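PDB 2RIF: conserved protein with 2 CBS domains from Pyrobaculum aerophilum, which binds AMP in the cleft between its two CBS domains and probably serves as a nucleotide-sensing regulatory protein, although its exact role is unknown. Local coordinates for residues 16-21 with 37-42; 52-57 with 75-80; 79-84 with 99-104. All coordinates share one frame; numbering follows the deposited sequence.

The three contacts surround two AMP molecules held between the paired CBS domains. Interactions 1 and 2 share a sheet and have centres about 8 Å apart: strand 38-42 pairs with 17-19 in interaction 1 and with 50-55, whose outer edge takes up the loop between helix 56-64 and strand 82-84 in interaction 2. Interaction 3 belongs to the second CBS domain, its centre about 11 Å from that of interaction 2 and about 14 Å from that of interaction 1. AMP of chain H joins interactions 2 and 3, and AMP of chain G joins interactions 1 and 3, where His-103 reaches both phosphates. Interactions 2 and 3 also approach the second subunit through Arg-57 and Arg-102.

Interaction 1. Residues 16-21 with 37-42; sequences VSLPET and GLAVLT. With AMP (adenosine monophosphate), chain G.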
# COMPACT_ATOMS: atom_id res chain seq x y z
N VAL A 16 -15.12 5.30 1.79
CA VAL A 16 -14.59 5.85 3.03
C VAL A 16 -14.10 7.26 2.74
O VAL A 16 -13.16 7.44 1.96
CB VAL A 16 -13.41 5.00 3.56
CG1 VAL A 16 -12.77 5.67 4.77
CG2 VAL A 16 -13.89 3.59 3.91
N SER A 17 -14.73 8.25 3.35
CA SER A 17 -14.42 9.64 3.05
C SER A 17 -14.57 10.58 4.24
O SER A 17 -15.26 10.26 5.21
CB SER A 17 -15.32 10.14 1.91
OG SER A 17 -16.68 10.12 2.30
N LEU A 18 -13.91 11.73 4.15
CA LEU A 18 -14.06 12.80 5.12
C LEU A 18 -14.22 14.12 4.37
O LEU A 18 -13.89 14.20 3.19
CB LEU A 18 -12.83 12.90 6.03
CG LEU A 18 -12.44 11.67 6.87
CD1 LEU A 18 -11.72 10.65 6.02
CD2 LEU A 18 -11.56 12.09 8.05
N PRO A 19 -14.75 15.16 5.04
CA PRO A 19 -14.76 16.48 4.42
C PRO A 19 -13.35 17.02 4.25
O PRO A 19 -12.46 16.69 5.03
CB PRO A 19 -15.55 17.34 5.41
CG PRO A 19 -16.31 16.38 6.25
CD PRO A 19 -15.47 15.15 6.33
N GLU A 20 -13.14 17.86 3.23
CA GLU A 20 -11.81 18.41 2.93
C GLU A 20 -11.19 19.22 4.09
O GLU A 20 -9.98 19.45 4.10
CB GLU A 20 -11.85 19.26 1.66
CG GLU A 20 -12.69 20.53 1.75
CD GLU A 20 -12.52 21.44 0.54
OE1 GLU A 20 -12.63 20.95 -0.61
OE2 GLU A 20 -12.30 22.65 0.73
N THR A 21 -12.02 19.64 5.04
CA THR A 21 -11.55 20.40 6.21
C THR A 21 -10.94 19.52 7.32
O THR A 21 -10.49 20.04 8.33
CB THR A 21 -12.69 21.24 6.83
OG1 THR A 21 -13.75 20.37 7.26
CG2 THR A 21 -13.23 22.23 5.81
N GLY A 37 -6.31 1.81 2.99
CA GLY A 37 -5.07 2.53 2.72
C GLY A 37 -5.27 3.96 2.24
O GLY A 37 -4.33 4.75 2.28
N LEU A 38 -6.48 4.28 1.78
CA LEU A 38 -6.77 5.58 1.20
C LEU A 38 -8.09 6.14 1.75
O LEU A 38 -8.99 5.38 2.10
CB LEU A 38 -6.87 5.46 -0.32
CG LEU A 38 -6.90 6.74 -1.15
CD1 LEU A 38 -5.49 7.18 -1.53
CD2 LEU A 38 -7.74 6.54 -2.40
N ALA A 39 -8.17 7.47 1.83
CA ALA A 39 -9.40 8.16 2.21
C ALA A 39 -9.66 9.28 1.21
O ALA A 39 -8.75 10.04 0.88
CB ALA A 39 -9.27 8.72 3.61
N VAL A 40 -10.90 9.37 0.73
CA VAL A 40 -11.28 10.41 -0.22
C VAL A 40 -11.75 11.65 0.53
O VAL A 40 -12.60 11.56 1.40
CB VAL A 40 -12.44 9.93 -1.13
CG1 VAL A 40 -12.77 10.99 -2.17
CG2 VAL A 40 -12.07 8.62 -1.81
N LEU A 41 -11.17 12.80 0.20
CA LEU A 41 -11.62 14.06 0.78
C LEU A 41 -12.66 14.69 -0.14
O LEU A 41 -12.40 14.90 -1.32
CB LEU A 41 -10.44 15.01 1.00
CG LEU A 41 -9.35 14.50 1.96
CD1 LEU A 41 -8.25 15.54 2.10
CD2 LEU A 41 -9.92 14.14 3.32
N THR A 42 -13.84 14.97 0.41
CA THR A 42 -14.95 15.50 -0.36
C THR A 42 -15.14 17.00 -0.13
O THR A 42 -14.66 17.55 0.86
CB THR A 42 -16.26 14.77 -0.01
OG1 THR A 42 -16.59 14.99 1.37
CG2 THR A 42 -16.12 13.27 -0.27
P AMP G . -6.83 -1.23 0.96
O1P AMP G . -6.01 -1.61 2.16
O2P AMP G . -7.45 0.14 1.07
O3P AMP G . -6.19 -1.52 -0.37
O5' AMP G . -8.03 -2.30 1.02
C5' AMP G . -9.34 -1.99 1.48
C4' AMP G . -10.37 -2.59 0.53
O4' AMP G . -11.56 -1.81 0.58
C3' AMP G . -9.91 -2.62 -0.93
O3' AMP G . -9.79 -3.96 -1.39
C2' AMP G . -10.95 -1.82 -1.70
O2' AMP G . -11.82 -2.67 -2.45
C1' AMP G . -11.76 -1.10 -0.64
N9 AMP G . -11.33 0.31 -0.45
C8 AMP G . -10.08 0.80 -0.47
N7 AMP G . -10.09 2.15 -0.24
C5 AMP G . -11.37 2.52 -0.08
C6 AMP G . -12.11 3.77 0.19
N6 AMP G . -11.45 4.95 0.33
N1 AMP G . -13.46 3.70 0.28
C2 AMP G . -14.13 2.54 0.15
N3 AMP G . -13.52 1.37 -0.10
C4 AMP G . -12.18 1.30 -0.22
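Val-40 N donates to Val-16 O at 3.2 Å and so fixes Val-16 beside AMP of chain G. Val-16 N gives an almost straight bond, 178°, to adenine N1 at 2.8 Å, while N6 donates weakly to Val-16 O and Leu-38 O. Gly-37 N holds phosphate O2P at 2.8 Å. Farther along the parallel pairing, Leu-18 N bonds Val-40 O, and Leu-18 O takes two donors from Thr-42: the backbone N at 2.9 Å, nearly along the C=O axis, and, weakly, the hydroxyl OG1 at 3.4 Å. Thr-42 OG1 lies between the backbone N and the carbonyl carbon (chi1 63°), leaving CG2 anti to that carbon and 3.9 Å from Ser-17 CB. A valine in its place would probably leave Leu-18 O with the backbone donor alone from this residue. Glu-20 N also bonds Thr-42 O at 2.8 Å. On the face carrying Leu-18 and Leu-41, the methyl of Ala-39 meets Leu-18 CD1 at 3.9 Å; a side chain this small suits a place beneath helix 24-34, the crossover of this beta-alpha-beta unit. A donor facing N1 and acceptors facing N6 match the adenine edge, consistent with selection against guanine.

Interaction 2. Residues 52-57 with 75-80; sequences AVVSER and PIANSP. With CS (cesium ion), chain E; AMP (adenosine monophosphate), chain H; AMP (adenosine monophosphate), chain M.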
# COMPACT_ATOMS: atom_id res chain seq x y z
N ALA A 52 -10.07 15.54 -3.30
CA ALA A 52 -8.72 15.05 -3.05
C ALA A 52 -8.72 13.65 -2.47
O ALA A 52 -9.78 13.09 -2.16
CB ALA A 52 -7.99 16.00 -2.11
N VAL A 53 -7.53 13.07 -2.33
CA VAL A 53 -7.35 11.79 -1.67
C VAL A 53 -6.14 11.86 -0.74
O VAL A 53 -5.17 12.57 -1.01
CB VAL A 53 -7.14 10.63 -2.68
CG1 VAL A 53 -8.38 10.44 -3.53
CG2 VAL A 53 -5.91 10.88 -3.55
N VAL A 54 -6.23 11.12 0.37
CA VAL A 54 -5.13 11.02 1.32
C VAL A 54 -4.87 9.55 1.60
O VAL A 54 -5.78 8.83 2.03
CB VAL A 54 -5.45 11.73 2.65
CG1 VAL A 54 -4.28 11.59 3.62
CG2 VAL A 54 -5.76 13.20 2.40
N SER A 55 -3.64 9.12 1.35
CA SER A 55 -3.22 7.76 1.66
C SER A 55 -2.43 7.72 2.96
O SER A 55 -1.91 8.74 3.42
CB SER A 55 -2.36 7.18 0.54
OG SER A 55 -1.71 5.98 0.94
N GLU A 56 -2.33 6.53 3.54
CA GLU A 56 -1.44 6.27 4.67
C GLU A 56 0.02 6.58 4.34
O GLU A 56 0.82 6.88 5.23
CB GLU A 56 -1.57 4.82 5.10
CG GLU A 56 -1.15 3.83 4.03
CD GLU A 56 -1.62 2.43 4.31
OE1 GLU A 56 -1.71 1.64 3.35
OE2 GLU A 56 -1.90 2.12 5.48
N ARG A 57 0.37 6.49 3.06
CA ARG A 57 1.68 6.90 2.55
C ARG A 57 1.92 8.39 2.80
O ARG A 57 3.03 8.80 3.14
CB ARG A 57 1.76 6.61 1.05
CG ARG A 57 3.03 7.10 0.31
CD ARG A 57 4.24 6.16 0.38
NE ARG A 57 3.92 4.75 0.14
CZ ARG A 57 4.66 3.90 -0.58
NH1 ARG A 57 5.76 4.29 -1.21
NH2 ARG A 57 4.25 2.64 -0.69
N PRO A 75 -3.29 19.93 2.45
CA PRO A 75 -1.95 20.15 1.89
C PRO A 75 -1.13 18.88 1.63
O PRO A 75 -0.26 18.89 0.76
CB PRO A 75 -1.27 21.03 2.94
CG PRO A 75 -2.39 21.71 3.63
CD PRO A 75 -3.48 20.69 3.69
N ILE A 76 -1.40 17.80 2.38
CA ILE A 76 -0.72 16.52 2.14
C ILE A 76 -1.51 15.59 1.19
O ILE A 76 -1.03 14.50 0.86
CB ILE A 76 -0.36 15.76 3.45
CG1 ILE A 76 -1.61 15.28 4.20
CG2 ILE A 76 0.49 16.65 4.35
CD1 ILE A 76 -1.32 14.19 5.22
N ALA A 77 -2.68 16.04 0.73
CA ALA A 77 -3.54 15.23 -0.15
C ALA A 77 -3.20 15.43 -1.62
O ALA A 77 -2.39 16.30 -1.97
CB ALA A 77 -5.01 15.56 0.11
N ASN A 78 -3.81 14.62 -2.48
CA ASN A 78 -3.57 14.65 -3.93
C ASN A 78 -4.85 14.82 -4.74
O ASN A 78 -5.92 14.42 -4.30
CB ASN A 78 -2.89 13.35 -4.38
CG ASN A 78 -1.39 13.38 -4.19
OD1 ASN A 78 -0.72 14.31 -4.65
ND2 ASN A 78 -0.85 12.37 -3.53
N SER A 79 -4.71 15.39 -5.94
CA SER A 79 -5.82 15.53 -6.87
C SER A 79 -6.29 14.15 -7.31
O SER A 79 -5.48 13.35 -7.78
CB SER A 79 -5.39 16.35 -8.10
OG SER A 79 -6.51 16.69 -8.90
N PRO A 80 -7.60 13.85 -7.18
CA PRO A 80 -8.07 12.48 -7.41
C PRO A 80 -7.89 11.95 -8.83
O PRO A 80 -8.35 12.58 -9.78
CB PRO A 80 -9.57 12.56 -7.07
CG PRO A 80 -9.76 13.85 -6.37
CD PRO A 80 -8.72 14.76 -6.89
CS CS E . 0.99 16.14 -1.97
P AMP H . -1.09 4.36 -2.28
O1P AMP H . 0.19 3.64 -2.64
O2P AMP H . -2.23 4.08 -3.23
O3P AMP H . -1.47 4.28 -0.83
O5' AMP H . -0.72 5.92 -2.50
C5' AMP H . 0.61 6.37 -2.75
C4' AMP H . 0.62 7.83 -3.18
O4' AMP H . -0.22 7.99 -4.33
C3' AMP H . 0.06 8.75 -2.11
O3' AMP H . 0.81 9.97 -2.07
C2' AMP H . -1.37 8.99 -2.52
O2' AMP H . -1.86 10.26 -2.09
C1' AMP H . -1.32 8.85 -4.04
N9 AMP H . -2.58 8.28 -4.57
C8 AMP H . -3.06 7.04 -4.34
N7 AMP H . -4.23 6.84 -4.99
C5 AMP H . -4.52 7.97 -5.65
C6 AMP H . -5.60 8.43 -6.54
N6 AMP H . -6.64 7.62 -6.84
N1 AMP H . -5.51 9.69 -7.02
C2 AMP H . -4.48 10.51 -6.73
N3 AMP H . -3.46 10.14 -5.94
C4 AMP H . -3.42 8.91 -5.38
P AMP M . 6.22 -0.33 -2.46
O1P AMP M . 5.49 -1.34 -3.30
O2P AMP M . 5.80 1.10 -2.67
O3P AMP M . 6.35 -0.73 -1.01
O5' AMP M . 7.73 -0.34 -3.02
C5' AMP M . 8.06 0.17 -4.31
C4' AMP M . 9.01 -0.79 -5.02
O4' AMP M . 10.19 -0.98 -4.24
C3' AMP M . 8.38 -2.16 -5.25
O3' AMP M . 8.22 -2.42 -6.65
C2' AMP M . 9.33 -3.17 -4.62
O2' AMP M . 9.92 -4.00 -5.62
C1' AMP M . 10.41 -2.36 -3.93
N9 AMP M . 10.41 -2.53 -2.46
C8 AMP M . 9.37 -2.44 -1.61
N7 AMP M . 9.76 -2.63 -0.32
C5 AMP M . 11.09 -2.84 -0.34
C6 AMP M . 12.15 -3.10 0.66
N6 AMP M . 11.86 -3.19 1.98
N1 AMP M . 13.42 -3.25 0.21
C2 AMP M . 13.73 -3.17 -1.10
N3 AMP M . 12.82 -2.93 -2.05
C4 AMP M . 11.51 -2.76 -1.74
O HOH W 1 -1.18 18.76 -2.18
O HOH W 2 2.35 13.47 -2.23
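Asn-78 O accepts Val-53 N at 2.9 Å, in the carbonyl plane, and the CA-H of Ala-52 adds a weaker contact, with CA 3.1 Å away. Asn-78 N returns a bond to Val-53 O, making one antiparallel hydrogen-bonded pair. Around this bridge the small Ala-77 fits close to the strand, its CB meeting Val-54 CG2 at 3.4 Å and Ala-52 CB at 3.7 Å, while the ring of Pro-80 rests by its CG on the backbone of Ala-52. The pairing joins the loop between helix 56-64 and strand 82-84, which leads into the second CBS motif, to strand 50-55 of the first, beside AMP of chain H. The amide of Asn-78 serves the ribose, ND2 donating to O2' at 2.7 Å. Val-53 covers one face of the adenine with CG2, 3.5 Å from N3. At the strand end Ser-55 is the N-cap of helix 56-64: OG, lying opposite the backbone N (chi1 168°), accepts Arg-57 N at 3.0 Å and also bonds phosphate O3P. Arg-57 bends at chi2 and chi3 to bring NH2 to O2P of AMP chain M, 2.9 Å away, a nucleotide otherwise held by the second subunit; its NE forms a salt bridge with Glu-56 of that subunit. The cesium ion is bound by Ala-77 O and two waters.

Interaction 3. Residues 79-84 with 99-104; sequences SPITVL and HNIRHV. With AMP (adenosine monophosphate), chain H; AMP (adenosine monophosphate), chain G.
In the beta-alpha-beta unit of the second CBS domain, Ile-81, just before strand 82-84, and Ile-101, two residues before strand 103-107, reach toward each other tip to tip, CD1 to CD1 at 3.5 Å. The same CD1 of Ile-81 meets His-99 CD2 obliquely at 3.8 Å. Farther along, Val-83 and Val-104 touch through their CG2 methyls at 4.1 Å, beneath helix 89-99. That helix ends in a Schellman motif at Asn-100. No hydrogen bond joins the two segments directly; the nucleotide of chain H spans them instead, as expected of the adenosine-binding cleft of a CBS pair. Ile-81 N donates to adenine N1 at 2.8 Å, and its O accepts N6, which also bonds His-103 O weakly. Ile-101 CG1 sits between N and the carbonyl carbon (chi1 58°); this long, branched side chain lets CD1 lie over the adenine face opposite Val-53, 3.9 Å from C5, while CG2 reaches the ribose oxygen. Arg-102 N holds phosphate O2P, and NE, at the edge of a flat cationic guanidinium suited to phosphate, meets O1P at 2.7 Å. Glu-56 of the second subunit forms a salt bridge with Arg-102 NH2. The His-103 ring spans two phosphates in its plane, ND1 bonding O2P of chain H at 2.8 Å and NE2 bonding O2P of chain G at 3.3 Å; if both nitrogens donate, the ring may carry a positive charge, which the phosphates would stabilise.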
# COMPACT_ATOMS: atom_id res chain seq x y z
N SER A 79 -4.71 15.39 -5.94
CA SER A 79 -5.82 15.53 -6.87
C SER A 79 -6.29 14.15 -7.31
O SER A 79 -5.48 13.35 -7.78
CB SER A 79 -5.39 16.35 -8.10
OG SER A 79 -6.51 16.69 -8.90
N PRO A 80 -7.60 13.85 -7.18
CA PRO A 80 -8.07 12.48 -7.41
C PRO A 80 -7.89 11.95 -8.83
O PRO A 80 -8.35 12.58 -9.78
CB PRO A 80 -9.57 12.56 -7.07
CG PRO A 80 -9.76 13.85 -6.37
CD PRO A 80 -8.72 14.76 -6.89
N ILE A 81 -7.22 10.81 -8.96
CA ILE A 81 -7.10 10.10 -10.23
C ILE A 81 -8.29 9.16 -10.30
O ILE A 81 -8.40 8.23 -9.51
CB ILE A 81 -5.79 9.30 -10.32
CG1 ILE A 81 -4.59 10.25 -10.25
CG2 ILE A 81 -5.74 8.50 -11.62
CD1 ILE A 81 -3.24 9.54 -10.25
N THR A 82 -9.19 9.40 -11.25
CA THR A 82 -10.48 8.73 -11.27
C THR A 82 -10.69 7.78 -12.45
O THR A 82 -9.97 7.84 -13.45
CB THR A 82 -11.63 9.76 -11.28
OG1 THR A 82 -11.68 10.40 -12.56
CG2 THR A 82 -11.44 10.81 -10.19
N VAL A 83 -11.67 6.90 -12.30
CA VAL A 83 -12.17 6.05 -13.38
C VAL A 83 -13.69 6.03 -13.30
O VAL A 83 -14.26 6.17 -12.21
CB VAL A 83 -11.63 4.61 -13.30
CG1 VAL A 83 -10.12 4.59 -13.48
CG2 VAL A 83 -12.03 3.95 -11.98
N LEU A 84 -14.36 5.87 -14.43
CA LEU A 84 -15.82 5.81 -14.44
C LEU A 84 -16.30 4.48 -13.88
O LEU A 84 -15.59 3.47 -13.97
CB LEU A 84 -16.38 6.02 -15.85
CG LEU A 84 -16.17 7.41 -16.47
CD1 LEU A 84 -16.47 7.37 -17.96
CD2 LEU A 84 -17.02 8.45 -15.77
N HIS A 99 0.73 5.58 -13.07
CA HIS A 99 0.92 6.63 -12.07
C HIS A 99 1.55 6.13 -10.78
O HIS A 99 1.71 6.91 -9.84
CB HIS A 99 -0.41 7.31 -11.77
CG HIS A 99 -1.10 7.84 -12.99
ND1 HIS A 99 -0.47 8.65 -13.90
CD2 HIS A 99 -2.37 7.68 -13.44
CE1 HIS A 99 -1.31 8.97 -14.87
NE2 HIS A 99 -2.47 8.39 -14.61
N ASN A 100 1.88 4.85 -10.73
CA ASN A 100 2.50 4.25 -9.55
C ASN A 100 1.66 4.49 -8.29
O ASN A 100 2.15 4.99 -7.28
CB ASN A 100 3.93 4.80 -9.38
CG ASN A 100 4.83 3.86 -8.60
OD1 ASN A 100 4.94 2.68 -8.93
ND2 ASN A 100 5.50 4.39 -7.58
N ILE A 101 0.38 4.14 -8.39
CA ILE A 101 -0.56 4.24 -7.27
C ILE A 101 -1.27 2.90 -7.08
O ILE A 101 -1.33 2.09 -8.01
CB ILE A 101 -1.60 5.38 -7.47
CG1 ILE A 101 -2.42 5.18 -8.75
CG2 ILE A 101 -0.91 6.74 -7.48
CD1 ILE A 101 -3.40 6.30 -9.03
N ARG A 102 -1.79 2.67 -5.88
CA ARG A 102 -2.46 1.41 -5.56
C ARG A 102 -3.96 1.61 -5.33
O ARG A 102 -4.63 0.73 -4.79
CB ARG A 102 -1.81 0.77 -4.34
CG ARG A 102 -0.33 0.40 -4.55
CD ARG A 102 0.36 -0.09 -3.28
NE ARG A 102 0.39 0.94 -2.25
CZ ARG A 102 1.05 0.84 -1.09
NH1 ARG A 102 1.73 -0.26 -0.78
NH2 ARG A 102 1.00 1.85 -0.23
N HIS A 103 -4.47 2.77 -5.74
CA HIS A 103 -5.90 3.08 -5.64
C HIS A 103 -6.37 3.91 -6.82
O HIS A 103 -5.59 4.64 -7.42
CB HIS A 103 -6.21 3.85 -4.35
CG HIS A 103 -5.94 3.09 -3.09
ND1 HIS A 103 -4.69 3.07 -2.49
CD2 HIS A 103 -6.75 2.34 -2.31
CE1 HIS A 103 -4.75 2.33 -1.40
NE2 HIS A 103 -5.99 1.87 -1.27
N VAL A 104 -7.66 3.79 -7.14
CA VAL A 104 -8.31 4.65 -8.12
C VAL A 104 -9.72 4.97 -7.62
O VAL A 104 -10.45 4.08 -7.17
CB VAL A 104 -8.39 4.01 -9.53
CG1 VAL A 104 -7.00 3.88 -10.13
CG2 VAL A 104 -9.08 2.66 -9.47
P AMP H . -1.09 4.36 -2.28
O1P AMP H . 0.19 3.64 -2.64
O2P AMP H . -2.23 4.08 -3.23
O3P AMP H . -1.47 4.28 -0.83
O5' AMP H . -0.72 5.92 -2.50
C5' AMP H . 0.61 6.37 -2.75
C4' AMP H . 0.62 7.83 -3.18
O4' AMP H . -0.22 7.99 -4.33
C3' AMP H . 0.06 8.75 -2.11
O3' AMP H . 0.81 9.97 -2.07
C2' AMP H . -1.37 8.99 -2.52
O2' AMP H . -1.86 10.26 -2.09
C1' AMP H . -1.32 8.85 -4.04
N9 AMP H . -2.58 8.28 -4.57
C8 AMP H . -3.06 7.04 -4.34
N7 AMP H . -4.23 6.84 -4.99
C5 AMP H . -4.52 7.97 -5.65
C6 AMP H . -5.60 8.43 -6.54
N6 AMP H . -6.64 7.62 -6.84
N1 AMP H . -5.51 9.69 -7.02
C2 AMP H . -4.48 10.51 -6.73
N3 AMP H . -3.46 10.14 -5.94
C4 AMP H . -3.42 8.91 -5.38
P AMP G . -6.83 -1.23 0.96
O1P AMP G . -6.01 -1.61 2.16
O2P AMP G . -7.45 0.14 1.07
O3P AMP G . -6.19 -1.52 -0.37
O5' AMP G . -8.03 -2.30 1.02
C5' AMP G . -9.34 -1.99 1.48
C4' AMP G . -10.37 -2.59 0.53
O4' AMP G . -11.56 -1.81 0.58
C3' AMP G . -9.91 -2.62 -0.93
O3' AMP G . -9.79 -3.96 -1.39
C2' AMP G . -10.95 -1.82 -1.70
O2' AMP G . -11.82 -2.67 -2.45
C1' AMP G . -11.76 -1.10 -0.64
N9 AMP G . -11.33 0.31 -0.45
C8 AMP G . -10.08 0.80 -0.47
N7 AMP G . -10.09 2.15 -0.24
C5 AMP G . -11.37 2.52 -0.08
C6 AMP G . -12.11 3.77 0.19
N6 AMP G . -11.45 4.95 0.33
N1 AMP G . -13.46 3.70 0.28
C2 AMP G . -14.13 2.54 0.15
N3 AMP G . -13.52 1.37 -0.10
C4 AMP G . -12.18 1.30 -0.22